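Local atomic coordinates of arylalkylamine N-Acetyltransferase 2 (Aedes aegypti, PDB entry 4FD5), a protein that probably transfers acyl groups from coenzyme A thioesters, such as acetyl-CoA, to the amino group of arylalkylamines such as dopamine and serotonin. Residues G82-N87 with E132-S137. Numbering follows the deposited sequence.
Sequences GILYGN and EIRILS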
loop_
_atom_site.group_PDB
_atom_site.type_symbol
_atom_site.label_atom_id
_atom_site.label_comp_id
_atom_site.label_asym_id
_atom_site.label_seq_id
_atom_site.Cartn_x
_atom_site.Cartn_y
_atom_site.Cartn_z
ATOM N N GLY A 82 -6.622 -4.270 1.500
ATOM C CA GLY A 82 -7.625 -4.074 2.541
ATOM C C GLY A 82 -8.972 -3.654 1.995
ATOM O O GLY A 82 -9.102 -3.264 0.843
ATOM N N ILE A 83 -9.998 -3.733 2.835
ATOM C CA ILE A 83 -11.331 -3.324 2.417
ATOM C C ILE A 83 -11.717 -2.008 3.082
ATOM O O ILE A 83 -11.697 -1.912 4.305
ATOM C CB ILE A 83 -12.372 -4.395 2.785
ATOM C CG1 ILE A 83 -11.950 -5.738 2.189
ATOM C CG2 ILE A 83 -13.746 -3.983 2.256
ATOM C CD1 ILE A 83 -12.755 -6.932 2.704
ATOM N N LEU A 84 -12.036 -1.001 2.269
ATOM C CA LEU A 84 -12.512 0.286 2.764
ATOM C C LEU A 84 -14.024 0.361 2.659
ATOM O O LEU A 84 -14.589 0.071 1.610
ATOM C CB LEU A 84 -11.926 1.417 1.925
ATOM C CG LEU A 84 -10.440 1.681 2.098
ATOM C CD1 LEU A 84 -9.979 2.631 1.007
ATOM C CD2 LEU A 84 -10.155 2.263 3.489
ATOM N N TYR A 85 -14.681 0.788 3.736
ATOM C CA TYR A 85 -16.136 0.971 3.707
ATOM C C TYR A 85 -16.559 2.441 3.667
ATOM O O TYR A 85 -15.974 3.289 4.343
ATOM C CB TYR A 85 -16.793 0.270 4.897
ATOM C CG TYR A 85 -16.545 -1.217 4.904
ATOM C CD1 TYR A 85 -17.278 -2.058 4.094
ATOM C CD2 TYR A 85 -15.553 -1.770 5.694
ATOM C CE1 TYR A 85 -17.056 -3.422 4.085
ATOM C CE2 TYR A 85 -15.318 -3.132 5.689
ATOM C CZ TYR A 85 -16.077 -3.951 4.884
ATOM O OH TYR A 85 -15.849 -5.308 4.874
ATOM N N GLY A 86 -17.583 2.725 2.870
ATOM C CA GLY A 86 -18.112 4.070 2.747
ATOM C C GLY A 86 -18.773 4.580 4.015
ATOM O O GLY A 86 -18.884 5.793 4.221
ATOM N N ASN A 87 -19.214 3.665 4.874
ATOM C CA ASN A 87 -19.915 4.070 6.094
ATOM C C ASN A 87 -19.007 4.160 7.322
ATOM O O ASN A 87 -19.476 4.373 8.446
ATOM C CB ASN A 87 -21.121 3.164 6.369
ATOM C CG ASN A 87 -20.719 1.740 6.663
ATOM O OD1 ASN A 87 -19.528 1.426 6.729
ATOM N ND2 ASN A 87 -21.710 0.864 6.853
ATOM N N GLU A 132 -8.685 -1.899 -1.622
ATOM C CA GLU A 132 -7.483 -1.063 -1.560
ATOM C C GLU A 132 -6.178 -1.862 -1.560
ATOM O O GLU A 132 -5.938 -2.685 -0.669
ATOM C CB GLU A 132 -7.531 -0.132 -0.330
ATOM C CG GLU A 132 -6.412 0.910 -0.329
ATOM C CD GLU A 132 -6.394 1.769 0.928
ATOM O OE1 GLU A 132 -6.905 1.327 1.993
ATOM O OE2 GLU A 132 -5.841 2.892 0.846
ATOM N N ILE A 133 -5.321 -1.597 -2.547
ATOM C CA ILE A 133 -3.996 -2.205 -2.587
ATOM C C ILE A 133 -3.110 -1.344 -1.695
ATOM O O ILE A 133 -2.906 -0.161 -1.967
ATOM C CB ILE A 133 -3.420 -2.228 -4.017
ATOM C CG1 ILE A 133 -4.317 -3.010 -4.962
ATOM C CG2 ILE A 133 -2.018 -2.848 -4.034
ATOM C CD1 ILE A 133 -4.157 -2.589 -6.423
ATOM N N ARG A 134 -2.595 -1.927 -0.618
ATOM C CA ARG A 134 -1.854 -1.157 0.373
ATOM C C ARG A 134 -0.354 -1.333 0.279
ATOM O O ARG A 134 0.394 -0.358 0.433
ATOM C CB ARG A 134 -2.339 -1.490 1.783
ATOM C CG ARG A 134 -3.780 -1.081 1.955
ATOM C CD ARG A 134 -4.306 -1.319 3.376
ATOM N NE ARG A 134 -5.657 -0.777 3.451
ATOM C CZ ARG A 134 -6.593 -1.149 4.318
ATOM N NH1 ARG A 134 -6.337 -2.069 5.243
ATOM N NH2 ARG A 134 -7.793 -0.581 4.255
ATOM N N ILE A 135 0.083 -2.577 0.079
ATOM C CA ILE A 135 1.503 -2.841 -0.112
ATOM C C ILE A 135 1.695 -3.738 -1.321
ATOM O O ILE A 135 0.971 -4.714 -1.477
ATOM C CB ILE A 135 2.121 -3.561 1.109
ATOM C CG1 ILE A 135 2.190 -2.597 2.295
ATOM C CG2 ILE A 135 3.503 -4.101 0.766
ATOM C CD1 ILE A 135 2.854 -3.203 3.527
ATOM N N LEU A 136 2.662 -3.404 -2.176
ATOM C CA LEU A 136 3.076 -4.289 -3.263
ATOM C C LEU A 136 4.583 -4.448 -3.129
ATOM O O LEU A 136 5.327 -3.458 -3.205
ATOM C CB LEU A 136 2.716 -3.673 -4.623
ATOM C CG LEU A 136 3.182 -4.415 -5.878
ATOM C CD1 LEU A 136 2.577 -5.811 -5.941
ATOM C CD2 LEU A 136 2.803 -3.602 -7.096
ATOM N N SER A 137 5.025 -5.684 -2.922
ATOM C CA SER A 137 6.416 -5.944 -2.537
ATOM C C SER A 137 6.916 -7.213 -3.221
ATOM O O SER A 137 6.214 -8.220 -3.230
ATOM C CB SER A 137 6.495 -6.124 -1.007
ATOM O OG SER A 137 7.819 -6.432 -0.607
HETATM O O HOH W 1 -9.864 -0.615 6.131
#
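Antiparallel pairing in the central sheet of the GNAT fold joins Gly82 to Glu132, a worked example of how a glycine in a strand can serve as the floor for a long side chain from its neighbour. The two residues form a hydrogen-bonded pair: Gly82 N donates to Glu132 O at 2.8 Å, and Glu132 N returns a bond of 2.8 Å to Gly82 O.

Over Gly82 lies the guanidinium of Arg134. Its chain runs extended from CG to NE (chi2 -177°, chi3 175°), which carries the flat group back along its own strand until one face rests on Gly82, with CZ 3.6 Å from Gly82 CA. That CA sits over the centre of the face, 3.5 Å above the guanidinium plane.

The group is held at its edge as well. Arg134 NE and NH2 grip the single oxygen OE1 of Glu132 side-on, the NE bond being the shorter at 2.8 Å, and this salt bridge probably fixes the rotation of the guanidinium. A water in its plane accepts from Arg134 NH2 and donates to Ile83 O, linking the arginine to the neighbouring strand 75-85, while NH1 reaches Thr59 OG1. Leu84 flanks the ion pair with both methyls: CD1 lies 3.5 Å from Glu132 OE1, and CD2 meets the guanidinium edge at NH2, 3.8 Å away.

Arg134 is also the first residue of a classic beta bulge, in which it and Ile135 both face Leu80. A bulge in this strand, before the helix that follows it (147-161), is characteristic of the acetyl-CoA-binding core of GNAT acetyltransferases.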